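Local coordinates for ferric-siderophore receptor protein (Streptomyces coelicolor, PDB 2X4L) that probably binds ferric siderophores outside the cell membrane and hands them to an ABC transporter for iron uptake, at residues 305-308 with 309-312; 148-151 with 152-156; 158-161 with 162-166; 49-52 with 53-56; 282-286 with 287-291. All blocks are in the same frame, centred on the assembly; numbering follows the deposited sequence.

How the contacts relate
From the N terminus the order is contact 4, 2, 3, 5 and 1. They follow in series, without nesting or crossing, and each joins neighbours in sequence, so none closes a long loop. Contact 4 passes from strand 48-51 of the parallel sheet into helix 52-60. Contact 2 leads from the end of that sheet into helix 153-165, which contact 3 finishes; M159 CE of contact 3 packs 3.8 Å from V54 CG1 of contact 4. Contact 5 stands apart beside the mixed sheet, its centre about 42 Å from that of contact 3. Contact 1, on the last helix, returns to contact 2, where C307 SG meets L156 CD2 at 3.8 Å.

Contact 1 (305-308 with 309-312); sequences DKCT and PLLD
L310 reaches back over the preceding turn of helix 304-320 and packs against C307. Its CB lies 3.4 Å from C307 O, and CG lies near both that oxygen and K306 O (3.7 and 3.8 Å). With CG held anti to the carbonyl carbon (chi1 -54°), CD1 is brought to C307 SG at 4.2 Å, a loose apolar contact between the thiol sulfur and one methyl of the branched leucine; the side chain also reaches F225 and S297. Cut back to an alanine here, the side chain would probably leave C307 SG without its methyl neighbour and open a gap against F225.

Behind it the helix is kinked at P309. The proline ring sits in a hole formed by D305, K306, C307 and T308, and its CD lies 3.0 Å from D305 O, where an ordinary residue would offer an N-H. L310 N and L311 N make only weak bonds to C307 O, while D312 N gives T308 O a short, straight bond (2.9 Å, 176°). T308 and D312 run side by side on this flank, CG2 at 3.7 Å from OD2; T308 OG1 bonds to Y304 O, and D312 OD1 pairs with R188.

At the other end K306 NZ meets D305 OD2 from above the carboxylate plane, and it also bridges D60 and D85. The proline thus interrupts the i to i+4 bonding, which becomes regular again at D312 N, and K306 is probably kept charged by the acids around it.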
loop_
_atom_site.group_PDB
_atom_site.type_symbol
_atom_site.label_atom_id
_atom_site.label_comp_id
_atom_site.label_asym_id
_atom_site.label_seq_id
_atom_site.Cartn_x
_atom_site.Cartn_y
_atom_site.Cartn_z
ATOM N N ASP A 305 4.038 -4.944 -11.017
ATOM C CA ASP A 305 4.988 -5.881 -10.522
ATOM C C ASP A 305 4.765 -6.138 -9.035
ATOM O O ASP A 305 4.869 -7.270 -8.559
ATOM C CB ASP A 305 6.380 -5.282 -10.762
ATOM C CG ASP A 305 7.386 -6.120 -10.281
ATOM O OD1 ASP A 305 8.078 -6.724 -11.092
ATOM O OD2 ASP A 305 7.390 -6.280 -9.058
ATOM N N LYS A 306 4.627 -5.054 -8.310
ATOM C CA LYS A 306 4.453 -5.239 -6.861
ATOM C C LYS A 306 3.074 -5.548 -6.365
ATOM O O LYS A 306 2.870 -5.948 -5.210
ATOM C CB LYS A 306 4.976 -3.995 -6.122
ATOM C CG LYS A 306 6.454 -3.751 -6.272
ATOM C CD LYS A 306 7.287 -4.835 -5.634
ATOM C CE LYS A 306 8.802 -4.635 -5.926
ATOM N NZ LYS A 306 9.103 -4.705 -7.431
ATOM N N CYS A 307 2.086 -5.417 -7.240
ATOM C CA CYS A 307 0.717 -5.822 -6.833
ATOM C C CYS A 307 0.355 -7.243 -7.244
ATOM O O CYS A 307 -0.558 -7.849 -6.717
ATOM C CB CYS A 307 -0.318 -4.864 -7.486
ATOM S SG CYS A 307 -0.290 -3.248 -6.527
ATOM N N THR A 308 1.035 -7.779 -8.248
ATOM C CA THR A 308 0.850 -9.179 -8.674
ATOM C C THR A 308 0.988 -10.126 -7.506
ATOM O O THR A 308 0.130 -11.018 -7.271
ATOM C CB THR A 308 1.729 -9.562 -9.859
ATOM O OG1 THR A 308 1.366 -8.725 -10.946
ATOM C CG2 THR A 308 1.553 -11.044 -10.345
ATOM N N PRO A 309 2.029 -9.965 -6.611
ATOM C CA PRO A 309 2.140 -10.915 -5.505
ATOM C C PRO A 309 0.990 -10.795 -4.513
ATOM O O PRO A 309 0.655 -11.723 -3.789
ATOM C CB PRO A 309 3.524 -10.588 -4.884
ATOM C CG PRO A 309 4.267 -9.970 -5.948
ATOM C CD PRO A 309 3.292 -9.222 -6.838
ATOM N N LEU A 310 0.393 -9.608 -4.417
ATOM C CA LEU A 310 -0.681 -9.463 -3.463
ATOM C C LEU A 310 -1.856 -10.382 -3.906
ATOM O O LEU A 310 -2.491 -11.036 -3.045
ATOM C CB LEU A 310 -1.190 -8.014 -3.394
ATOM C CG LEU A 310 -0.168 -6.922 -3.133
ATOM C CD1 LEU A 310 -0.836 -5.566 -3.068
ATOM C CD2 LEU A 310 0.655 -7.257 -1.829
ATOM N N LEU A 311 -2.106 -10.407 -5.238
ATOM C CA LEU A 311 -3.138 -11.315 -5.760
ATOM C C LEU A 311 -2.754 -12.793 -5.661
ATOM O O LEU A 311 -3.526 -13.606 -5.147
ATOM C CB LEU A 311 -3.469 -10.932 -7.229
ATOM C CG LEU A 311 -4.021 -9.556 -7.421
ATOM C CD1 LEU A 311 -3.857 -9.203 -8.866
ATOM C CD2 LEU A 311 -5.464 -9.542 -7.003
ATOM N N ASP A 312 -1.510 -13.113 -6.096
ATOM C CA ASP A 312 -1.051 -14.530 -6.001
ATOM C C ASP A 312 -1.060 -14.987 -4.555
ATOM O O ASP A 312 -1.409 -16.153 -4.317
ATOM C CB ASP A 312 0.383 -14.675 -6.604
ATOM C CG ASP A 312 0.380 -14.777 -8.082
ATOM O OD1 ASP A 312 -0.577 -15.340 -8.709
ATOM O OD2 ASP A 312 1.396 -14.324 -8.699
#

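Contact 2 (148-151 with 152-156); sequences FDRQ and LTQPL
R150 and Q154 cross at about a right angle where the loop after strand 142-146 turns into helix 153-165.

Van der Waals contacts come first. Q154 OE1 lies 3.4 Å from R150 CB, and R150 CD rests 3.6 Å from Q154 CG, so the glutamine crosses the aliphatic part of the arginine. Its guanidinium is tilted 48° from the amide plane, with NH1 at 3.5 Å from Q154 NE2, a contact of two donors and not a bond. R150 and P155 slide past each other in opposite directions, CD to CD 3.9 Å.

The hydrogen bonds settle both ends. R150 CG takes the crowded position between the backbone N and the carbonyl carbon (chi1 63°), and a bend at chi3 returns the guanidinium toward the backbone, where NE donates to F148 O at 3.0 Å. That oxygen lies in the guanidinium plane, though the N-H arrives from above the plane of the carbonyl. A leucine in its place would probably leave F148 O without this donor and the Q154 amide without the guanidinium beside it, with the loop freer to move. In the backbone, Q154 N bonds to Q151 O at 2.9 Å, an i to i+3 bond near the start of the helix. P155 has no N-H to give and fits here because the opening turn of a helix asks for none; its CD instead lies 3.2 Å from Q151 O.

Outside, Q151 and T153 touch Y224, and L152 packs on C307. A strand-to-helix loop entering a first turn that carries a proline is a common feature of alpha/beta folds, here at the edge of the parallel sheet.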
loop_
_atom_site.group_PDB
_atom_site.type_symbol
_atom_site.label_atom_id
_atom_site.label_comp_id
_atom_site.label_asym_id
_atom_site.label_seq_id
_atom_site.Cartn_x
_atom_site.Cartn_y
_atom_site.Cartn_z
ATOM N N PHE A 148 -7.891 6.178 -1.987
ATOM C CA PHE A 148 -9.100 6.289 -1.107
ATOM C C PHE A 148 -10.346 5.790 -1.845
ATOM O O PHE A 148 -10.678 6.361 -2.879
ATOM C CB PHE A 148 -9.322 7.770 -0.674
ATOM C CG PHE A 148 -10.515 7.960 0.241
ATOM C CD1 PHE A 148 -10.736 7.211 1.430
ATOM C CD2 PHE A 148 -11.439 8.932 -0.086
ATOM C CE1 PHE A 148 -11.864 7.447 2.208
ATOM C CE2 PHE A 148 -12.559 9.140 0.667
ATOM C CZ PHE A 148 -12.794 8.412 1.805
ATOM N N ASP A 149 -11.039 4.785 -1.291
ATOM C CA ASP A 149 -12.473 4.614 -1.684
ATOM C C ASP A 149 -12.557 4.318 -3.176
ATOM O O ASP A 149 -13.373 4.903 -3.947
ATOM C CB ASP A 149 -13.311 5.844 -1.285
ATOM C CG ASP A 149 -14.800 5.524 -1.166
ATOM O OD1 ASP A 149 -15.232 4.370 -1.164
ATOM O OD2 ASP A 149 -15.582 6.536 -1.120
ATOM N N ARG A 150 -11.732 3.380 -3.613
ATOM C CA ARG A 150 -11.731 2.918 -5.004
ATOM C C ARG A 150 -10.988 1.577 -5.081
ATOM O O ARG A 150 -10.332 1.196 -4.114
ATOM C CB ARG A 150 -11.063 3.922 -5.935
ATOM C CG ARG A 150 -9.573 4.133 -5.590
ATOM C CD ARG A 150 -8.963 5.451 -6.194
ATOM N NE ARG A 150 -9.703 6.600 -5.740
ATOM C CZ ARG A 150 -9.714 7.755 -6.438
ATOM N NH1 ARG A 150 -9.050 7.872 -7.582
ATOM N NH2 ARG A 150 -10.420 8.797 -5.978
ATOM N N GLN A 151 -11.053 0.868 -6.224
ATOM C CA GLN A 151 -10.337 -0.348 -6.368
ATOM C C GLN A 151 -8.959 -0.114 -6.881
ATOM O O GLN A 151 -8.696 0.835 -7.596
ATOM C CB GLN A 151 -11.063 -1.273 -7.349
ATOM C CG GLN A 151 -12.417 -1.753 -6.758
ATOM C CD GLN A 151 -13.180 -2.598 -7.722
ATOM O OE1 GLN A 151 -12.621 -3.342 -8.520
ATOM N NE2 GLN A 151 -14.519 -2.565 -7.571
ATOM N N LEU A 152 -8.085 -1.024 -6.493
ATOM C CA LEU A 152 -6.660 -0.985 -6.789
ATOM C C LEU A 152 -6.301 -0.709 -8.260
ATOM O O LEU A 152 -5.334 -0.135 -8.539
ATOM C CB LEU A 152 -6.040 -2.295 -6.350
ATOM C CG LEU A 152 -4.554 -2.536 -6.443
ATOM C CD1 LEU A 152 -3.741 -1.506 -5.622
ATOM C CD2 LEU A 152 -4.115 -3.958 -6.180
ATOM N N THR A 153 -7.118 -1.199 -9.169
ATOM C CA THR A 153 -6.814 -1.050 -10.576
ATOM C C THR A 153 -6.777 0.437 -10.970
ATOM O O THR A 153 -6.087 0.781 -11.862
ATOM C CB THR A 153 -7.863 -1.819 -11.424
ATOM O OG1 THR A 153 -9.110 -1.552 -10.875
ATOM C CG2 THR A 153 -7.594 -3.320 -11.375
ATOM N N GLN A 154 -7.525 1.257 -10.238
ATOM C CA GLN A 154 -7.557 2.697 -10.454
ATOM C C GLN A 154 -6.170 3.309 -10.299
ATOM O O GLN A 154 -5.540 3.678 -11.289
ATOM C CB GLN A 154 -8.537 3.362 -9.485
ATOM C CG GLN A 154 -8.712 4.856 -9.708
ATOM C CD GLN A 154 -10.169 5.265 -9.800
ATOM O OE1 GLN A 154 -11.052 4.579 -9.284
ATOM N NE2 GLN A 154 -10.427 6.389 -10.457
ATOM N N PRO A 155 -5.692 3.420 -9.061
ATOM C CA PRO A 155 -4.368 4.003 -8.843
ATOM C C PRO A 155 -3.262 3.280 -9.585
ATOM O O PRO A 155 -2.272 3.895 -9.855
ATOM C CB PRO A 155 -4.207 3.923 -7.322
ATOM C CG PRO A 155 -5.155 2.818 -6.877
ATOM C CD PRO A 155 -6.333 3.047 -7.791
ATOM N N LEU A 156 -3.429 1.984 -9.897
ATOM C CA LEU A 156 -2.390 1.329 -10.755
ATOM C C LEU A 156 -2.320 1.951 -12.129
ATOM O O LEU A 156 -1.241 2.234 -12.662
ATOM C CB LEU A 156 -2.642 -0.173 -10.880
ATOM C CG LEU A 156 -2.226 -0.957 -9.628
ATOM C CD1 LEU A 156 -2.668 -2.444 -9.767
ATOM C CD2 LEU A 156 -0.732 -0.964 -9.530
#

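Contact 3 (158-161 with 162-166); sequences RMWE and LAESL
The last turns of helix 153-165 are built here, with M159 packing on L162 and W160 lying near E164 along the regular i to i+3 and i to i+4 spacing. Four backbone bonds hold the cylinder: L162 N to R158 O, A163 N to M159 O, E164 N to W160 O and S165 N to E161 O, the third of them 3.0 Å long and nearly straight.

On the buried side, M159 has CG anti to the backbone N (chi1 -171°) and then bends at both later torsions, which brings SD to L162 CD2 at 4.0 Å. Flexible methionine suits this spot, since its CE can also reach V54 on helix 52-60, while L162 leans on W29 and F31 of strand 29-32. A163 is small enough to fit against Y61 and L58.

W160 packs on Y304 of the last helix and on helix 173-195, while its NE1 stays 4.2 Å from E164 OE1, too far for a bond, the ring and carboxylate planes turned by 67°.

R158 NH1 makes a long salt bridge to E161 OE1 at 3.3 Å, with the oxygen in the guanidinium plane; R158 NE holds D34 more firmly, so the arginine links two acids.

At the end S165 OG turns back to L162 O, 2.7 Å away and on a lone pair of that oxygen, while L166 N bonds to the same carbonyl; W29 NE1 reaches S165 OG as well. This is the C-terminal end of an amphipathic helix flanking an alpha/beta domain, its buried side set against helix 52-60 and strand 29-32.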
loop_
_atom_site.group_PDB
_atom_site.type_symbol
_atom_site.label_atom_id
_atom_site.label_comp_id
_atom_site.label_asym_id
_atom_site.label_seq_id
_atom_site.Cartn_x
_atom_site.Cartn_y
_atom_site.Cartn_z
ATOM N N ARG A 158 -3.374 4.942 -12.881
ATOM C CA ARG A 158 -3.035 6.410 -12.715
ATOM C C ARG A 158 -1.468 6.514 -12.548
ATOM O O ARG A 158 -0.758 7.371 -13.125
ATOM C CB ARG A 158 -3.744 7.053 -11.518
ATOM C CG ARG A 158 -5.313 7.195 -11.650
ATOM C CD ARG A 158 -5.653 8.219 -12.741
ATOM N NE ARG A 158 -5.481 9.576 -12.191
ATOM C CZ ARG A 158 -4.866 10.584 -12.780
ATOM N NH1 ARG A 158 -4.265 10.468 -13.991
ATOM N NH2 ARG A 158 -4.875 11.732 -12.135
ATOM N N MET A 159 -0.882 5.628 -11.716
ATOM C CA MET A 159 0.583 5.591 -11.531
ATOM C C MET A 159 1.346 5.212 -12.813
ATOM O O MET A 159 2.448 5.729 -13.085
ATOM C CB MET A 159 0.932 4.609 -10.402
ATOM C CG MET A 159 2.453 4.662 -9.975
ATOM S SD MET A 159 2.949 6.295 -9.290
ATOM C CE MET A 159 2.231 6.136 -7.667
ATOM N N TRP A 160 0.779 4.263 -13.586
ATOM C CA TRP A 160 1.328 3.938 -14.889
ATOM C C TRP A 160 1.351 5.147 -15.810
ATOM O O TRP A 160 2.388 5.431 -16.457
ATOM C CB TRP A 160 0.488 2.810 -15.432
ATOM C CG TRP A 160 0.616 2.461 -16.846
ATOM C CD1 TRP A 160 0.347 3.252 -17.922
ATOM C CD2 TRP A 160 0.911 1.173 -17.358
ATOM N NE1 TRP A 160 0.582 2.586 -19.072
ATOM C CE2 TRP A 160 0.892 1.282 -18.766
ATOM C CE3 TRP A 160 1.263 -0.045 -16.770
ATOM C CZ2 TRP A 160 1.180 0.210 -19.615
ATOM C CZ3 TRP A 160 1.520 -1.130 -17.599
ATOM C CH2 TRP A 160 1.481 -0.989 -19.028
ATOM N N GLU A 161 0.238 5.876 -15.879
ATOM C CA GLU A 161 0.215 7.094 -16.709
ATOM C C GLU A 161 1.295 8.085 -16.236
ATOM O O GLU A 161 1.946 8.737 -17.094
ATOM C CB GLU A 161 -1.190 7.741 -16.652
ATOM C CG GLU A 161 -2.215 6.809 -17.286
ATOM C CD GLU A 161 -3.702 7.091 -16.957
ATOM O OE1 GLU A 161 -4.014 8.064 -16.229
ATOM O OE2 GLU A 161 -4.586 6.342 -17.531
ATOM N N LEU A 162 1.429 8.257 -14.906
ATOM C CA LEU A 162 2.413 9.197 -14.393
ATOM C C LEU A 162 3.811 8.740 -14.765
ATOM O O LEU A 162 4.609 9.527 -15.300
ATOM C CB LEU A 162 2.246 9.234 -12.862
ATOM C CG LEU A 162 3.302 10.075 -12.097
ATOM C CD1 LEU A 162 3.286 11.512 -12.622
ATOM C CD2 LEU A 162 2.969 10.085 -10.620
ATOM N N ALA A 163 4.111 7.462 -14.578
ATOM C CA ALA A 163 5.433 6.995 -14.922
ATOM C C ALA A 163 5.806 7.190 -16.415
ATOM O O ALA A 163 6.902 7.659 -16.729
ATOM C CB ALA A 163 5.529 5.511 -14.523
ATOM N N GLU A 164 4.873 6.889 -17.313
ATOM C CA GLU A 164 5.069 7.132 -18.765
ATOM C C GLU A 164 5.323 8.612 -19.053
ATOM O O GLU A 164 6.255 8.955 -19.832
ATOM C CB GLU A 164 3.972 6.509 -19.654
ATOM C CG GLU A 164 4.438 6.475 -21.163
ATOM C CD GLU A 164 3.359 5.955 -22.144
ATOM O OE1 GLU A 164 2.562 5.157 -21.682
ATOM O OE2 GLU A 164 3.254 6.369 -23.354
ATOM N N SER A 165 4.599 9.504 -18.368
ATOM C CA SER A 165 4.811 10.960 -18.600
ATOM C C SER A 165 6.209 11.382 -18.170
ATOM O O SER A 165 6.794 12.301 -18.717
ATOM C CB SER A 165 3.797 11.735 -17.787
ATOM O OG SER A 165 4.109 11.900 -16.403
ATOM N N LEU A 166 6.743 10.697 -17.172
ATOM C CA LEU A 166 8.082 10.988 -16.671
ATOM C C LEU A 166 9.241 10.299 -17.452
ATOM O O LEU A 166 10.439 10.470 -17.087
ATOM C CB LEU A 166 8.159 10.613 -15.147
ATOM C CG LEU A 166 7.207 11.431 -14.288
ATOM C CD1 LEU A 166 7.183 10.803 -12.907
ATOM C CD2 LEU A 166 7.716 12.838 -14.188
#

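Contact 4 (49-52 with 53-56); sequences VAFT and GVAA
F51 and V54 meet where the chain leaves extended geometry at F51 and turns helical from T52, so F51 O accepts from A55 N (2.9 Å, 168°) and more weakly from V54 N, and T52 O accepts from A56 N. This is the first strand-to-helix joint of the beta-alpha-beta unit of strand 48-51, helix 52-60 and strand 67-69, a building block of the parallel sheet. F51 is at the N-cap position, although its side chain has no polar group to cap with.

A50 is small because the helix folds directly over it: its CB lies 4.0 Å from V54 CG1 and 4.1 Å from A55 CB. V54, a branched residue, fills the side toward I115 and T117, while its CG2 stands 4.3 Å from F51 CB. T52, the first helical residue, binds T72 through OG1.

The F51 ring, placed by CG anti to the backbone N (chi1 175°), meets W126 edge-to-face and lies obliquely against the start of the helix. Glycine suits position 53 because a CB there would fall only 3.3 Å from F51 CE2; as it is, G53 N comes 3.4 Å from F51 CD2.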
loop_
_atom_site.group_PDB
_atom_site.type_symbol
_atom_site.label_atom_id
_atom_site.label_comp_id
_atom_site.label_asym_id
_atom_site.label_seq_id
_atom_site.Cartn_x
_atom_site.Cartn_y
_atom_site.Cartn_z
ATOM N N VAL A 49 11.111 13.892 -5.869
ATOM C CA VAL A 49 11.073 13.367 -4.502
ATOM C C VAL A 49 9.759 12.699 -4.277
ATOM O O VAL A 49 8.734 13.225 -4.704
ATOM C CB VAL A 49 11.321 14.522 -3.501
ATOM C CG1 VAL A 49 11.062 14.115 -2.052
ATOM C CG2 VAL A 49 12.757 15.106 -3.678
ATOM N N ALA A 50 9.773 11.527 -3.689
ATOM C CA ALA A 50 8.509 10.801 -3.527
ATOM C C ALA A 50 8.392 10.074 -2.191
ATOM O O ALA A 50 9.413 9.634 -1.622
ATOM C CB ALA A 50 8.398 9.761 -4.677
ATOM N N PHE A 51 7.175 9.832 -1.748
ATOM C CA PHE A 51 6.945 8.926 -0.657
ATOM C C PHE A 51 7.630 7.593 -1.071
ATOM O O PHE A 51 7.566 7.197 -2.235
ATOM C CB PHE A 51 5.434 8.727 -0.496
ATOM C CG PHE A 51 5.113 7.692 0.549
ATOM C CD1 PHE A 51 5.388 7.972 1.880
ATOM C CD2 PHE A 51 4.488 6.506 0.201
ATOM C CE1 PHE A 51 5.149 7.026 2.863
ATOM C CE2 PHE A 51 4.241 5.551 1.195
ATOM C CZ PHE A 51 4.563 5.811 2.548
ATOM N N THR A 52 8.245 6.932 -0.066
ATOM C CA THR A 52 9.018 5.743 -0.408
ATOM C C THR A 52 8.208 4.776 -1.297
ATOM O O THR A 52 8.739 4.242 -2.260
ATOM C CB THR A 52 9.465 5.072 0.847
ATOM O OG1 THR A 52 10.288 6.044 1.515
ATOM C CG2 THR A 52 10.324 3.817 0.501
ATOM N N GLY A 53 6.936 4.495 -0.938
ATOM C CA GLY A 53 6.154 3.495 -1.711
ATOM C C GLY A 53 5.902 3.955 -3.134
ATOM O O GLY A 53 5.740 3.082 -4.028
ATOM N N VAL A 54 5.779 5.249 -3.348
ATOM C CA VAL A 54 5.618 5.794 -4.708
ATOM C C VAL A 54 6.936 5.713 -5.477
ATOM O O VAL A 54 7.016 5.239 -6.638
ATOM C CB VAL A 54 5.100 7.248 -4.656
ATOM C CG1 VAL A 54 5.147 7.896 -6.072
ATOM C CG2 VAL A 54 3.662 7.218 -4.116
ATOM N N ALA A 55 8.066 6.033 -4.799
ATOM C CA ALA A 55 9.399 5.822 -5.471
ATOM C C ALA A 55 9.568 4.353 -5.846
ATOM O O ALA A 55 10.120 4.054 -6.931
ATOM C CB ALA A 55 10.505 6.224 -4.495
ATOM N N ALA A 56 9.099 3.422 -4.992
ATOM C CA ALA A 56 9.271 1.988 -5.269
ATOM C C ALA A 56 8.513 1.652 -6.565
ATOM O O ALA A 56 9.008 0.871 -7.452
ATOM C CB ALA A 56 8.785 1.172 -4.077
#

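Contact 5 (282-286 with 287-291); sequences WKQLP and AVKAG
The apolar centre is the meeting of W282 and V288. V288 CG2 sits over one face of the indole, 3.7 Å from the centroid of its six-membered ring and 17° off the normal, a CH-pi contact; the side chains cross at about a right angle. V288 holds CG1 anti to the backbone N (chi1 177°), which turns CG2 onto the ring and lets CG1 reach W282 NE1 at 3.7 Å. The same CG2 touches L285 CB at 3.6 Å. A branched valine suits this because its two methyls serve two parts of the tryptophan, while W282 itself packs on M265 and I263 of strand 262-266, where L285 and A287 also lie.

Hydrogen bonds close the turn and build the second helix. After helix 280-283 the chain turns, L285 N bonding back to W282 O, and a new helix starts with L285 at its N-cap position. L285 O receives K289 N at 2.8 Å, nearly straight (170°), and P286 O receives A290 N. Proline is well placed at the first position of this helix, where no backbone N-H is needed. The chain leaves the helix through a Schellman motif: G291 has positive phi and its N bonds to V288 O at 3.0 Å, and any CB at these angles would strike the carbonyl O of A290, so glycine is called for.

Among the polar chains, K289 bends at chi3, and its NZ stands 3.5 Å from Q284 NE2, two donors that form no bond. Its carbons lie along the turn, CG 3.4 Å from K283 O and CD 3.3 Å from Q284 O.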
loop_
_atom_site.group_PDB
_atom_site.type_symbol
_atom_site.label_atom_id
_atom_site.label_comp_id
_atom_site.label_asym_id
_atom_site.label_seq_id
_atom_site.Cartn_x
_atom_site.Cartn_y
_atom_site.Cartn_z
ATOM N N TRP A 282 -4.274 -14.540 20.274
ATOM C CA TRP A 282 -3.859 -14.671 18.857
ATOM C C TRP A 282 -3.345 -16.087 18.538
ATOM O O TRP A 282 -3.727 -16.710 17.528
ATOM C CB TRP A 282 -2.772 -13.618 18.630
ATOM C CG TRP A 282 -1.971 -13.899 17.331
ATOM C CD1 TRP A 282 -0.804 -14.613 17.189
ATOM C CD2 TRP A 282 -2.358 -13.490 16.004
ATOM N NE1 TRP A 282 -0.449 -14.687 15.843
ATOM C CE2 TRP A 282 -1.385 -14.000 15.117
ATOM C CE3 TRP A 282 -3.491 -12.792 15.467
ATOM C CZ2 TRP A 282 -1.433 -13.797 13.734
ATOM C CZ3 TRP A 282 -3.499 -12.572 14.082
ATOM C CH2 TRP A 282 -2.469 -13.106 13.250
ATOM N N LYS A 283 -2.470 -16.576 19.401
ATOM C CA LYS A 283 -1.815 -17.859 19.127
ATOM C C LYS A 283 -2.820 -18.989 19.129
ATOM O O LYS A 283 -2.568 -20.054 18.511
ATOM C CB LYS A 283 -0.745 -18.126 20.232
ATOM C CG LYS A 283 0.487 -17.231 20.110
ATOM C CD LYS A 283 1.719 -17.788 20.833
ATOM C CE LYS A 283 1.667 -17.420 22.281
ATOM N NZ LYS A 283 3.060 -17.148 22.729
ATOM N N GLN A 284 -3.935 -18.772 19.766
ATOM C CA GLN A 284 -4.971 -19.754 19.779
ATOM C C GLN A 284 -6.004 -19.662 18.664
ATOM O O GLN A 284 -6.873 -20.429 18.594
ATOM C CB GLN A 284 -5.637 -19.783 21.128
ATOM C CG GLN A 284 -4.675 -20.321 22.215
ATOM C CD GLN A 284 -4.189 -21.742 21.926
ATOM O OE1 GLN A 284 -2.977 -22.014 21.833
ATOM N NE2 GLN A 284 -5.134 -22.650 21.774
ATOM N N LEU A 285 -5.848 -18.687 17.776
ATOM C CA LEU A 285 -6.770 -18.540 16.651
ATOM C C LEU A 285 -6.704 -19.747 15.714
ATOM O O LEU A 285 -5.617 -20.203 15.358
ATOM C CB LEU A 285 -6.471 -17.255 15.877
ATOM C CG LEU A 285 -6.916 -15.947 16.536
ATOM C CD1 LEU A 285 -6.503 -14.752 15.692
ATOM C CD2 LEU A 285 -8.418 -15.948 16.774
ATOM N N PRO A 286 -7.864 -20.260 15.319
ATOM C CA PRO A 286 -7.922 -21.417 14.418
ATOM C C PRO A 286 -7.040 -21.220 13.189
ATOM O O PRO A 286 -6.332 -22.141 12.779
ATOM C CB PRO A 286 -9.395 -21.460 14.007
ATOM C CG PRO A 286 -10.118 -20.843 15.151
ATOM C CD PRO A 286 -9.206 -19.773 15.685
ATOM N N ALA A 287 -7.090 -20.024 12.611
ATOM C CA ALA A 287 -6.299 -19.694 11.436
ATOM C C ALA A 287 -4.811 -19.689 11.758
ATOM O O ALA A 287 -4.001 -20.183 10.974
ATOM C CB ALA A 287 -6.726 -18.347 10.872
ATOM N N VAL A 288 -4.449 -19.132 12.911
ATOM C CA VAL A 288 -3.019 -19.089 13.299
ATOM C C VAL A 288 -2.475 -20.518 13.579
ATOM O O VAL A 288 -1.411 -20.880 13.048
ATOM C CB VAL A 288 -2.867 -18.217 14.544
ATOM C CG1 VAL A 288 -1.434 -18.198 15.019
ATOM C CG2 VAL A 288 -3.297 -16.821 14.182
ATOM N N LYS A 289 -3.276 -21.319 14.253
ATOM C CA LYS A 289 -2.884 -22.699 14.540
ATOM C C LYS A 289 -2.775 -23.478 13.271
ATOM O O LYS A 289 -1.907 -24.368 13.184
ATOM C CB LYS A 289 -3.897 -23.341 15.481
ATOM C CG LYS A 289 -3.738 -22.850 16.938
ATOM C CD LYS A 289 -5.096 -23.052 17.593
ATOM C CE LYS A 289 -5.210 -24.298 18.354
ATOM N NZ LYS A 289 -6.574 -24.159 18.956
ATOM N N ALA A 290 -3.646 -23.184 12.282
ATOM C CA ALA A 290 -3.571 -23.900 10.972
ATOM C C ALA A 290 -2.477 -23.374 10.050
ATOM O O ALA A 290 -2.289 -23.895 8.960
ATOM C CB ALA A 290 -4.962 -23.935 10.218
ATOM N N GLY A 291 -1.773 -22.343 10.454
ATOM C CA GLY A 291 -0.760 -21.790 9.558
ATOM C C GLY A 291 -1.319 -21.003 8.386
ATOM O O GLY A 291 -0.685 -20.972 7.334
#